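Long-range contacts in phosphodiesterase (Trypanosoma brucei brucei, PDB 5H2Q), which belongs to the HD-type phosphodiesterase family, with a largely helical fold that holds zinc and magnesium ions near a ligand pocket: residues Asp30-Glu38 / Pro249-Ala257; Ser194-Met204 / Gln231-Asp242. One frame throughout, in Å; residues are numbered along the deposited sequence.

Contact 1 of 2, residues Asp30-Glu38 / Pro249-Ala257; sequences DFDLFQARE and PFDISRQWA. With LLI ((4~{a}~{S},8~{a}~{R})-2-cycloheptyl-4-[4-methoxy-3-[2-(2-oxidanylideneimidazolidin-1-yl)ethoxy]phenyl]-4~{a},5,8,8~{a}-tetrahydrophthalazin-1-one), chain E.
Phe-34 presents the edge of its ring to the indole face of Trp-256, and this T-shaped pair joins the short helix 33-38 to the start of helix 250-274 in the helical phosphodiesterase fold. The Phe-34 ring centroid lies 4.5 Å from that of the six-membered ring of Trp-256, the planes at 60°. At the point of contact, Phe-34 CE2 stands 3.4 Å from Trp-256 CE2. Gln-255 covers a face of the same phenyl ring, its CB making a CH-pi contact 3.6 Å from the centroid. Because CG of Gln-255 is anti to the carbonyl carbon (chi1 -71°) and the chain then runs extended, the amide slides past Phe-34 in the opposite direction and reaches Glu-38. There Gln-255 NE2 donates a bent hydrogen bond (136°) to the syn lone pair of Glu-38 OE2 at 3.2 Å, with the acceptor in the amide plane. A water sits 2.8 Å from both Gln-255 OE1 and Asp-32 OD2. Asp-32 is the N-cap of helix 33-38: its OD1 accepts from Gln-35 N at 3.1 Å, met from above the carboxylate plane, and the same OD1 rests 3.6 Å from Ile-252 CG1.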
loop_
_atom_site.group_PDB
_atom_site.type_symbol
_atom_site.label_atom_id
_atom_site.label_comp_id
_atom_site.label_asym_id
_atom_site.label_seq_id
_atom_site.Cartn_x
_atom_site.Cartn_y
_atom_site.Cartn_z
ATOM N N ASP A 30 8.831 -13.635 -4.253
ATOM C CA ASP A 30 9.350 -13.346 -5.596
ATOM C C ASP A 30 8.282 -13.126 -6.644
ATOM O O ASP A 30 8.606 -13.033 -7.845
ATOM C CB ASP A 30 10.329 -14.449 -6.059
ATOM C CG ASP A 30 11.648 -14.503 -5.310
ATOM O OD1 ASP A 30 11.874 -13.646 -4.446
ATOM O OD2 ASP A 30 12.458 -15.410 -5.599
ATOM N N PHE A 31 6.998 -13.066 -6.221
ATOM C CA PHE A 31 5.913 -12.878 -7.171
ATOM C C PHE A 31 6.188 -11.614 -7.968
ATOM O O PHE A 31 6.553 -10.596 -7.386
ATOM C CB PHE A 31 4.549 -12.776 -6.454
ATOM C CG PHE A 31 3.442 -12.429 -7.427
ATOM C CD1 PHE A 31 3.013 -13.353 -8.382
ATOM C CD2 PHE A 31 2.838 -11.174 -7.401
ATOM C CE1 PHE A 31 2.007 -13.027 -9.286
ATOM C CE2 PHE A 31 1.841 -10.843 -8.325
ATOM C CZ PHE A 31 1.438 -11.772 -9.260
ATOM N N ASP A 32 6.060 -11.709 -9.286
ATOM C CA ASP A 32 6.358 -10.619 -10.218
ATOM C C ASP A 32 5.068 -10.078 -10.852
ATOM O O ASP A 32 4.556 -10.630 -11.834
ATOM C CB ASP A 32 7.322 -11.133 -11.291
ATOM C CG ASP A 32 7.893 -10.054 -12.194
ATOM O OD1 ASP A 32 7.295 -8.940 -12.255
ATOM O OD2 ASP A 32 8.896 -10.333 -12.881
ATOM N N LEU A 33 4.543 -8.977 -10.280
ATOM C CA LEU A 33 3.330 -8.354 -10.789
ATOM C C LEU A 33 3.507 -7.758 -12.200
ATOM O O LEU A 33 2.558 -7.781 -13.003
ATOM C CB LEU A 33 2.814 -7.287 -9.779
ATOM C CG LEU A 33 1.480 -6.597 -10.127
ATOM C CD1 LEU A 33 0.317 -7.605 -10.296
ATOM C CD2 LEU A 33 1.116 -5.597 -9.035
ATOM N N PHE A 34 4.713 -7.239 -12.501
ATOM C CA PHE A 34 5.009 -6.658 -13.819
ATOM C C PHE A 34 4.870 -7.712 -14.907
ATOM O O PHE A 34 4.227 -7.452 -15.918
ATOM C CB PHE A 34 6.399 -6.023 -13.852
ATOM C CG PHE A 34 6.449 -4.723 -13.080
ATOM C CD1 PHE A 34 5.840 -3.570 -13.580
ATOM C CD2 PHE A 34 7.035 -4.669 -11.829
ATOM C CE1 PHE A 34 5.851 -2.381 -12.852
ATOM C CE2 PHE A 34 7.081 -3.458 -11.109
ATOM C CZ PHE A 34 6.461 -2.337 -11.614
ATOM N N GLN A 35 5.382 -8.927 -14.650
ATOM C CA GLN A 35 5.258 -10.031 -15.602
ATOM C C GLN A 35 3.783 -10.485 -15.727
ATOM O O GLN A 35 3.314 -10.712 -16.840
ATOM C CB GLN A 35 6.198 -11.178 -15.226
ATOM C CG GLN A 35 6.350 -12.209 -16.341
ATOM C CD GLN A 35 6.920 -11.597 -17.617
ATOM O OE1 GLN A 35 8.030 -11.071 -17.630
ATOM N NE2 GLN A 35 6.156 -11.633 -18.699
ATOM N N ALA A 36 3.041 -10.560 -14.600
ATOM C CA ALA A 36 1.609 -10.907 -14.622
ATOM C C ALA A 36 0.822 -9.883 -15.492
ATOM O O ALA A 36 -0.042 -10.269 -16.275
ATOM C CB ALA A 36 1.049 -10.955 -13.192
ATOM N N ARG A 37 1.158 -8.583 -15.386
ATOM C CA ARG A 37 0.511 -7.546 -16.203
ATOM C C ARG A 37 0.904 -7.690 -17.687
ATOM O O ARG A 37 0.057 -7.531 -18.577
ATOM C CB ARG A 37 0.941 -6.154 -15.711
ATOM C CG ARG A 37 0.406 -5.774 -14.328
ATOM C CD ARG A 37 1.270 -4.660 -13.731
ATOM N NE ARG A 37 1.137 -3.414 -14.487
ATOM C CZ ARG A 37 1.654 -2.235 -14.148
ATOM N NH1 ARG A 37 2.380 -2.109 -13.037
ATOM N NH2 ARG A 37 1.461 -1.176 -14.921
ATOM N N GLU A 38 2.197 -7.941 -17.939
ATOM C CA GLU A 38 2.753 -7.998 -19.292
ATOM C C GLU A 38 2.354 -9.247 -20.063
ATOM O O GLU A 38 2.372 -9.214 -21.297
ATOM C CB GLU A 38 4.282 -7.816 -19.252
ATOM C CG GLU A 38 4.682 -6.377 -18.942
ATOM C CD GLU A 38 6.017 -6.135 -18.256
ATOM O OE1 GLU A 38 6.931 -6.984 -18.382
ATOM O OE2 GLU A 38 6.154 -5.068 -17.612
ATOM N N PRO A 249 13.055 -8.395 -6.001
ATOM C CA PRO A 249 14.182 -8.690 -6.923
ATOM C C PRO A 249 14.471 -7.450 -7.791
ATOM O O PRO A 249 13.556 -6.649 -8.020
ATOM C CB PRO A 249 13.673 -9.859 -7.757
ATOM C CG PRO A 249 12.606 -10.513 -6.895
ATOM C CD PRO A 249 11.940 -9.348 -6.206
ATOM N N PHE A 250 15.742 -7.250 -8.217
ATOM C CA PHE A 250 16.151 -6.014 -8.903
ATOM C C PHE A 250 15.307 -5.624 -10.090
ATOM O O PHE A 250 14.900 -4.468 -10.143
ATOM C CB PHE A 250 17.640 -6.014 -9.307
ATOM C CG PHE A 250 18.126 -4.628 -9.691
ATOM C CD1 PHE A 250 18.447 -3.688 -8.717
ATOM C CD2 PHE A 250 18.250 -4.262 -11.027
ATOM C CE1 PHE A 250 18.872 -2.400 -9.073
ATOM C CE2 PHE A 250 18.681 -2.980 -11.382
ATOM C CZ PHE A 250 18.993 -2.057 -10.403
ATOM N N ASP A 251 15.052 -6.537 -11.028
ATOM C CA ASP A 251 14.224 -6.244 -12.214
ATOM C C ASP A 251 12.880 -5.612 -11.804
ATOM O O ASP A 251 12.344 -4.769 -12.531
ATOM C CB ASP A 251 13.966 -7.535 -13.020
ATOM C CG ASP A 251 13.316 -7.328 -14.379
ATOM O OD1 ASP A 251 13.838 -6.517 -15.171
ATOM O OD2 ASP A 251 12.326 -8.035 -14.677
ATOM N N ILE A 252 12.329 -6.049 -10.655
ATOM C CA ILE A 252 11.048 -5.561 -10.143
ATOM C C ILE A 252 11.216 -4.184 -9.491
ATOM O O ILE A 252 10.469 -3.254 -9.826
ATOM C CB ILE A 252 10.411 -6.621 -9.190
ATOM C CG1 ILE A 252 9.948 -7.851 -10.008
ATOM C CG2 ILE A 252 9.230 -6.028 -8.390
ATOM C CD1 ILE A 252 9.802 -9.175 -9.195
ATOM N N SER A 253 12.159 -4.080 -8.537
ATOM C CA SER A 253 12.499 -2.857 -7.797
ATOM C C SER A 253 12.808 -1.713 -8.779
ATOM O O SER A 253 12.305 -0.602 -8.589
ATOM C CB SER A 253 13.694 -3.107 -6.890
ATOM O OG SER A 253 13.812 -2.074 -5.931
ATOM N N ARG A 254 13.559 -2.014 -9.869
ATOM C CA ARG A 254 13.889 -1.042 -10.921
ATOM C C ARG A 254 12.645 -0.528 -11.654
ATOM O O ARG A 254 12.554 0.677 -11.902
ATOM C CB ARG A 254 14.947 -1.620 -11.889
ATOM C CG ARG A 254 15.267 -0.757 -13.113
ATOM C CD ARG A 254 16.367 -1.383 -13.953
ATOM N NE ARG A 254 17.236 -0.367 -14.550
ATOM C CZ ARG A 254 17.147 0.061 -15.806
ATOM N NH1 ARG A 254 17.979 0.992 -16.255
ATOM N NH2 ARG A 254 16.231 -0.443 -16.624
ATOM N N GLN A 255 11.705 -1.434 -12.040
ATOM C CA GLN A 255 10.461 -1.057 -12.708
ATOM C C GLN A 255 9.597 -0.147 -11.808
ATOM O O GLN A 255 9.041 0.829 -12.302
ATOM C CB GLN A 255 9.701 -2.278 -13.240
ATOM C CG GLN A 255 10.363 -2.951 -14.455
ATOM C CD GLN A 255 9.587 -4.163 -14.929
ATOM O OE1 GLN A 255 9.948 -5.299 -14.638
ATOM N NE2 GLN A 255 8.497 -3.950 -15.673
ATOM N N TRP A 256 9.559 -0.418 -10.473
ATOM C CA TRP A 256 8.831 0.453 -9.549
ATOM C C TRP A 256 9.498 1.849 -9.514
ATOM O O TRP A 256 8.797 2.856 -9.525
ATOM C CB TRP A 256 8.819 -0.134 -8.134
ATOM C CG TRP A 256 7.907 -1.321 -7.963
ATOM C CD1 TRP A 256 8.261 -2.577 -7.560
ATOM C CD2 TRP A 256 6.496 -1.363 -8.213
ATOM N NE1 TRP A 256 7.153 -3.392 -7.521
ATOM C CE2 TRP A 256 6.059 -2.678 -7.929
ATOM C CE3 TRP A 256 5.551 -0.419 -8.659
ATOM C CZ2 TRP A 256 4.732 -3.077 -8.095
ATOM C CZ3 TRP A 256 4.231 -0.819 -8.820
ATOM C CH2 TRP A 256 3.824 -2.119 -8.497
ATOM N N ALA A 257 10.846 1.891 -9.494
ATOM C CA ALA A 257 11.640 3.129 -9.496
ATOM C C ALA A 257 11.360 3.948 -10.753
ATOM O O ALA A 257 11.135 5.156 -10.650
ATOM C CB ALA A 257 13.119 2.809 -9.386
HETATM C C2 LLI E . 10.502 6.100 -4.012
HETATM C C3 LLI E . 10.033 4.861 -4.499
HETATM O O1 LLI E . 11.712 6.524 -4.506
HETATM C C12 LLI E . 6.169 6.812 -1.542
HETATM C C14 LLI E . 5.329 8.112 -1.450
HETATM C C15 LLI E . 5.984 9.193 -0.596
HETATM C C16 LLI E . 6.249 6.114 -0.175
HETATM C C17 LLI E . 4.921 6.083 0.543
HETATM C C18 LLI E . 3.907 7.795 -0.961
HETATM C C19 LLI E . 3.917 6.915 0.264
HETATM C C21 LLI E . 8.213 10.161 0.015
HETATM C C22 LLI E . 8.989 11.053 -1.031
HETATM C C23 LLI E . 9.150 9.422 1.020
HETATM C C24 LLI E . 9.882 12.174 -0.494
HETATM C C25 LLI E . 10.114 10.237 1.880
HETATM C C26 LLI E . 11.373 10.733 1.160
HETATM C C27 LLI E . 11.259 11.751 0.014
HETATM C C28 LLI E . 12.236 7.770 -4.022
HETATM C C29 LLI E . 13.497 8.042 -4.792
HETATM C C4 LLI E . 9.694 6.863 -3.181
HETATM C C5 LLI E . 8.756 4.426 -4.158
HETATM C C6 LLI E . 8.417 6.422 -2.836
HETATM C C7 LLI E . 7.959 5.206 -3.336
HETATM O O8 LLI E . 10.913 4.161 -5.281
HETATM C C9 LLI E . 10.417 3.021 -5.990
HETATM C C10 LLI E . 7.564 7.253 -1.954
HETATM N N11 LLI E . 8.100 8.396 -1.562
HETATM N N13 LLI E . 7.370 9.213 -0.739
HETATM O O20 LLI E . 5.355 9.939 0.137
HETATM N N30 LLI E . 13.246 8.587 -6.136
HETATM C C31 LLI E . 12.248 9.630 -6.391
HETATM C C32 LLI E . 13.597 7.951 -7.296
HETATM C C33 LLI E . 12.335 9.812 -7.901
HETATM N N34 LLI E . 13.076 8.636 -8.326
HETATM O O35 LLI E . 14.307 6.958 -7.367
HETATM O O HOH W 1 9.353 -8.021 -14.430
#

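Contact 2 of 2, residues Ser194-Met204 / Gln231-Asp242; sequences SMIDCVLATDM and QMTMDVLMKAGD. With ZN (zinc ion), chain C; LLI ((4~{a}~{S},8~{a}~{R})-2-cycloheptyl-4-[4-methoxy-3-[2-(2-oxidanylideneimidazolidin-1-yl)ethoxy]phenyl]-4~{a},5,8,8~{a}-tetrahydrophthalazin-1-one), chain E.
Cys-198 is a knob in a hole formed by Gln-231, Met-234, Asp-235 and Met-238, a helix-helix junction in which the segment axes cross at 48°. Its SG lies 3.6 Å from Met-234 CB. At one end of the contact, Ser-194 OG donates to Gln-231 OE1 at 2.8 Å in the carbonyl plane, while Gln-231 NE2 reaches Asp-235 OD1 at 2.9 Å; both ends of the amide are therefore engaged, which fixes its rotation. The other end opens on the ligand pocket, where Met-204 can be followed atom by atom. Its CB is 3.6 Å from O20 of the ligand LLI, and CG of Met-204 comes to 3.4 Å of that oxygen. Bends at chi2 (-61°) and chi3 (-73°) then bring Met-204 SD to 3.6 Å from Lys-239 NZ and lay the terminal CE beside C23 of LLI. Lys-239 NZ donates to a water that in turn donates to Ala-201 O, and it is hydrogen-bonded to His-207. Asp-242 binds the zinc through OD1 at 2.2 Å, a site completed by His-92, His-128, Asp-129 and two waters; its OD2 accepts from a further water shared with Thr-202 O. Around the pair, helix 115-127 meets Cys-198 and Met-238, helix 159-172 packs on Val-199 and Thr-202, and helix 207-217 touches Asp-235.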
loop_
_atom_site.group_PDB
_atom_site.type_symbol
_atom_site.label_atom_id
_atom_site.label_comp_id
_atom_site.label_asym_id
_atom_site.label_seq_id
_atom_site.Cartn_x
_atom_site.Cartn_y
_atom_site.Cartn_z
ATOM N N SER A 194 -9.240 0.365 12.758
ATOM C CA SER A 194 -7.919 -0.095 12.333
ATOM C C SER A 194 -7.621 0.279 10.894
ATOM O O SER A 194 -6.506 0.718 10.627
ATOM C CB SER A 194 -7.779 -1.606 12.530
ATOM O OG SER A 194 -7.704 -1.880 13.918
ATOM N N MET A 195 -8.622 0.151 9.979
ATOM C CA MET A 195 -8.423 0.505 8.559
ATOM C C MET A 195 -8.064 1.996 8.435
ATOM O O MET A 195 -7.067 2.353 7.806
ATOM C CB MET A 195 -9.687 0.181 7.736
ATOM C CG MET A 195 -9.647 0.748 6.326
ATOM S SD MET A 195 -11.248 0.536 5.529
ATOM C CE MET A 195 -12.175 1.912 6.292
ATOM N N ILE A 196 -8.876 2.848 9.057
ATOM C CA ILE A 196 -8.702 4.296 9.028
ATOM C C ILE A 196 -7.353 4.685 9.643
ATOM O O ILE A 196 -6.587 5.396 8.978
ATOM C CB ILE A 196 -9.954 4.995 9.665
ATOM C CG1 ILE A 196 -11.172 4.831 8.696
ATOM C CG2 ILE A 196 -9.678 6.496 9.970
ATOM C CD1 ILE A 196 -12.568 5.040 9.362
ATOM N N ASP A 197 -6.989 4.125 10.825
ATOM C CA ASP A 197 -5.691 4.448 11.435
ATOM C C ASP A 197 -4.517 4.006 10.563
ATOM O O ASP A 197 -3.568 4.767 10.404
ATOM C CB ASP A 197 -5.583 3.898 12.865
ATOM C CG ASP A 197 -6.398 4.663 13.917
ATOM O OD1 ASP A 197 -6.795 5.823 13.650
ATOM O OD2 ASP A 197 -6.604 4.120 15.011
ATOM N N CYS A 198 -4.643 2.837 9.893
ATOM C CA CYS A 198 -3.625 2.338 8.984
ATOM C C CYS A 198 -3.444 3.256 7.798
ATOM O O CYS A 198 -2.300 3.516 7.409
ATOM C CB CYS A 198 -3.965 0.934 8.519
ATOM S SG CYS A 198 -3.635 -0.321 9.755
ATOM N N VAL A 199 -4.566 3.712 7.210
ATOM C CA VAL A 199 -4.491 4.629 6.059
ATOM C C VAL A 199 -3.864 5.957 6.490
ATOM O O VAL A 199 -2.974 6.469 5.797
ATOM C CB VAL A 199 -5.844 4.810 5.339
ATOM C CG1 VAL A 199 -5.749 5.855 4.209
ATOM C CG2 VAL A 199 -6.340 3.463 4.810
ATOM N N LEU A 200 -4.277 6.482 7.644
ATOM C CA LEU A 200 -3.703 7.753 8.115
ATOM C C LEU A 200 -2.198 7.629 8.414
ATOM O O LEU A 200 -1.452 8.592 8.222
ATOM C CB LEU A 200 -4.475 8.279 9.320
ATOM C CG LEU A 200 -5.968 8.635 9.092
ATOM C CD1 LEU A 200 -6.613 9.055 10.396
ATOM C CD2 LEU A 200 -6.135 9.773 8.073
ATOM N N ALA A 201 -1.745 6.436 8.824
ATOM C CA ALA A 201 -0.334 6.138 9.081
ATOM C C ALA A 201 0.572 6.124 7.838
ATOM O O ALA A 201 1.807 6.042 7.976
ATOM C CB ALA A 201 -0.210 4.822 9.813
ATOM N N THR A 202 -0.031 6.130 6.616
ATOM C CA THR A 202 0.731 6.112 5.375
ATOM C C THR A 202 1.260 7.490 4.948
ATOM O O THR A 202 1.975 7.555 3.953
ATOM C CB THR A 202 -0.026 5.442 4.235
ATOM O OG1 THR A 202 -1.156 6.244 3.934
ATOM C CG2 THR A 202 -0.419 3.997 4.573
ATOM N N ASP A 203 0.885 8.571 5.664
ATOM C CA ASP A 203 1.373 9.916 5.335
ATOM C C ASP A 203 2.888 9.928 5.697
ATOM O O ASP A 203 3.231 9.879 6.886
ATOM C CB ASP A 203 0.591 11.008 6.106
ATOM C CG ASP A 203 1.111 12.397 5.814
ATOM O OD1 ASP A 203 2.074 12.510 5.036
ATOM O OD2 ASP A 203 0.499 13.372 6.306
ATOM N N MET A 204 3.768 10.002 4.683
ATOM C CA MET A 204 5.231 9.961 4.916
ATOM C C MET A 204 5.781 11.161 5.717
ATOM O O MET A 204 6.885 11.058 6.268
ATOM C CB MET A 204 6.025 9.764 3.636
ATOM C CG MET A 204 5.928 8.381 3.053
ATOM S SD MET A 204 6.544 7.093 4.176
ATOM C CE MET A 204 8.298 7.356 4.118
ATOM N N GLN A 231 -2.246 -2.293 16.928
ATOM C CA GLN A 231 -2.504 -1.179 15.991
ATOM C C GLN A 231 -1.193 -0.605 15.462
ATOM O O GLN A 231 -1.072 -0.361 14.270
ATOM C CB GLN A 231 -3.359 -0.056 16.596
ATOM C CG GLN A 231 -3.732 1.039 15.570
ATOM C CD GLN A 231 -4.595 0.512 14.429
ATOM O OE1 GLN A 231 -5.677 -0.043 14.654
ATOM N NE2 GLN A 231 -4.107 0.626 13.184
ATOM N N MET A 232 -0.203 -0.407 16.344
ATOM C CA MET A 232 1.095 0.074 15.898
ATOM C C MET A 232 1.767 -0.922 14.959
ATOM O O MET A 232 2.382 -0.499 13.995
ATOM C CB MET A 232 1.988 0.489 17.086
ATOM C CG MET A 232 1.565 1.818 17.728
ATOM S SD MET A 232 1.437 3.288 16.680
ATOM C CE MET A 232 2.921 3.141 15.718
ATOM N N THR A 233 1.618 -2.254 15.198
ATOM C CA THR A 233 2.151 -3.276 14.311
ATOM C C THR A 233 1.418 -3.161 12.948
ATOM O O THR A 233 2.063 -3.251 11.905
ATOM C CB THR A 233 1.991 -4.678 14.928
ATOM O OG1 THR A 233 2.667 -4.705 16.194
ATOM C CG2 THR A 233 2.549 -5.760 14.045
ATOM N N MET A 234 0.086 -2.987 12.977
ATOM C CA MET A 234 -0.700 -2.826 11.738
ATOM C C MET A 234 -0.221 -1.583 10.957
ATOM O O MET A 234 0.007 -1.676 9.756
ATOM C CB MET A 234 -2.190 -2.666 12.065
ATOM C CG MET A 234 -2.827 -3.939 12.640
ATOM S SD MET A 234 -4.591 -3.766 12.899
ATOM C CE MET A 234 -5.171 -3.831 11.170
ATOM N N ASP A 235 -0.019 -0.443 11.651
ATOM C CA ASP A 235 0.464 0.798 10.996
ATOM C C ASP A 235 1.830 0.555 10.375
ATOM O O ASP A 235 2.058 0.876 9.204
ATOM C CB ASP A 235 0.582 1.929 12.034
ATOM C CG ASP A 235 -0.697 2.403 12.672
ATOM O OD1 ASP A 235 -1.796 2.101 12.125
ATOM O OD2 ASP A 235 -0.613 3.120 13.695
ATOM N N VAL A 236 2.746 -0.068 11.144
ATOM C CA VAL A 236 4.089 -0.399 10.670
ATOM C C VAL A 236 4.070 -1.368 9.482
ATOM O O VAL A 236 4.853 -1.203 8.538
ATOM C CB VAL A 236 4.945 -0.895 11.863
ATOM C CG1 VAL A 236 6.138 -1.743 11.415
ATOM C CG2 VAL A 236 5.388 0.305 12.684
ATOM N N LEU A 237 3.132 -2.331 9.466
ATOM C CA LEU A 237 3.059 -3.230 8.326
ATOM C C LEU A 237 2.479 -2.544 7.079
ATOM O O LEU A 237 2.922 -2.826 5.976
ATOM C CB LEU A 237 2.228 -4.475 8.667
ATOM C CG LEU A 237 2.956 -5.545 9.417
ATOM C CD1 LEU A 237 2.005 -6.658 9.709
ATOM C CD2 LEU A 237 4.146 -6.092 8.610
ATOM N N MET A 238 1.481 -1.674 7.255
ATOM C CA MET A 238 0.922 -0.888 6.140
ATOM C C MET A 238 2.046 -0.008 5.578
ATOM O O MET A 238 2.277 0.038 4.363
ATOM C CB MET A 238 -0.232 -0.015 6.677
ATOM C CG MET A 238 -1.092 0.658 5.605
ATOM S SD MET A 238 -1.753 -0.377 4.252
ATOM C CE MET A 238 -2.501 -1.732 5.138
ATOM N N LYS A 239 2.772 0.683 6.474
ATOM C CA LYS A 239 3.903 1.500 6.038
ATOM C C LYS A 239 4.949 0.656 5.301
ATOM O O LYS A 239 5.453 1.095 4.279
ATOM C CB LYS A 239 4.543 2.165 7.256
ATOM C CG LYS A 239 3.766 3.377 7.715
ATOM C CD LYS A 239 4.485 4.085 8.892
ATOM C CE LYS A 239 5.874 4.622 8.561
ATOM N NZ LYS A 239 5.931 5.342 7.255
ATOM N N ALA A 240 5.288 -0.559 5.822
ATOM C CA ALA A 240 6.252 -1.466 5.207
ATOM C C ALA A 240 5.835 -1.875 3.806
ATOM O O ALA A 240 6.654 -1.856 2.896
ATOM C CB ALA A 240 6.482 -2.693 6.087
ATOM N N GLY A 241 4.554 -2.184 3.605
ATOM C CA GLY A 241 4.107 -2.506 2.261
ATOM C C GLY A 241 4.252 -1.316 1.333
ATOM O O GLY A 241 4.705 -1.461 0.200
ATOM N N ASP A 242 3.950 -0.104 1.842
ATOM C CA ASP A 242 4.056 1.119 1.039
ATOM C C ASP A 242 5.475 1.410 0.571
ATOM O O ASP A 242 5.653 1.903 -0.545
ATOM C CB ASP A 242 3.506 2.304 1.814
ATOM C CG ASP A 242 2.413 3.067 1.105
ATOM O OD1 ASP A 242 2.198 2.812 -0.118
ATOM O OD2 ASP A 242 1.860 3.988 1.724
HETATM ZN ZN ZN C . 0.637 3.655 -1.348
HETATM C C2 LLI E . 10.502 6.100 -4.012
HETATM C C3 LLI E . 10.033 4.861 -4.499
HETATM O O1 LLI E . 11.712 6.524 -4.506
HETATM C C12 LLI E . 6.169 6.812 -1.542
HETATM C C14 LLI E . 5.329 8.112 -1.450
HETATM C C15 LLI E . 5.984 9.193 -0.596
HETATM C C16 LLI E . 6.249 6.114 -0.175
HETATM C C17 LLI E . 4.921 6.083 0.543
HETATM C C18 LLI E . 3.907 7.795 -0.961
HETATM C C19 LLI E . 3.917 6.915 0.264
HETATM C C21 LLI E . 8.213 10.161 0.015
HETATM C C22 LLI E . 8.989 11.053 -1.031
HETATM C C23 LLI E . 9.150 9.422 1.020
HETATM C C24 LLI E . 9.882 12.174 -0.494
HETATM C C25 LLI E . 10.114 10.237 1.880
HETATM C C26 LLI E . 11.373 10.733 1.160
HETATM C C27 LLI E . 11.259 11.751 0.014
HETATM C C28 LLI E . 12.236 7.770 -4.022
HETATM C C29 LLI E . 13.497 8.042 -4.792
HETATM C C4 LLI E . 9.694 6.863 -3.181
HETATM C C5 LLI E . 8.756 4.426 -4.158
HETATM C C6 LLI E . 8.417 6.422 -2.836
HETATM C C7 LLI E . 7.959 5.206 -3.336
HETATM O O8 LLI E . 10.913 4.161 -5.281
HETATM C C9 LLI E . 10.417 3.021 -5.990
HETATM C C10 LLI E . 7.564 7.253 -1.954
HETATM N N11 LLI E . 8.100 8.396 -1.562
HETATM N N13 LLI E . 7.370 9.213 -0.739
HETATM O O20 LLI E . 5.355 9.939 0.137
HETATM N N30 LLI E . 13.246 8.587 -6.136
HETATM C C31 LLI E . 12.248 9.630 -6.391
HETATM C C32 LLI E . 13.597 7.951 -7.296
HETATM C C33 LLI E . 12.335 9.812 -7.901
HETATM N N34 LLI E . 13.076 8.636 -8.326
HETATM O O35 LLI E . 14.307 6.958 -7.367
HETATM O O HOH W 2 -7.081 1.719 16.141
HETATM O O HOH W 3 4.126 7.371 7.831
HETATM O O HOH W 4 3.424 5.086 3.630
HETATM O O HOH W 5 0.493 5.391 0.129
HETATM O O HOH W 6 2.262 4.971 -2.005
#

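In the fold
The two contacts illustrate how distant parts of a chain can converge on one ligand. Their centres are about 23 Å apart and their nearest atoms about 8 Å, so they do not touch; contact 2 is the more central and contact 1 lies farther out. Along the chain, 30-38 comes first, followed by both segments of contact 2 and then 249-257, so that contact 1 encloses contact 2 in sequence. Helix 227-242 of contact 2 is succeeded directly by helix 250-274 of contact 1. Both contacts border LLI: Met-204 and Asp-242 belong to its pocket, as do Trp-256 and Ala-257, while only contact 2 supplies a zinc ligand.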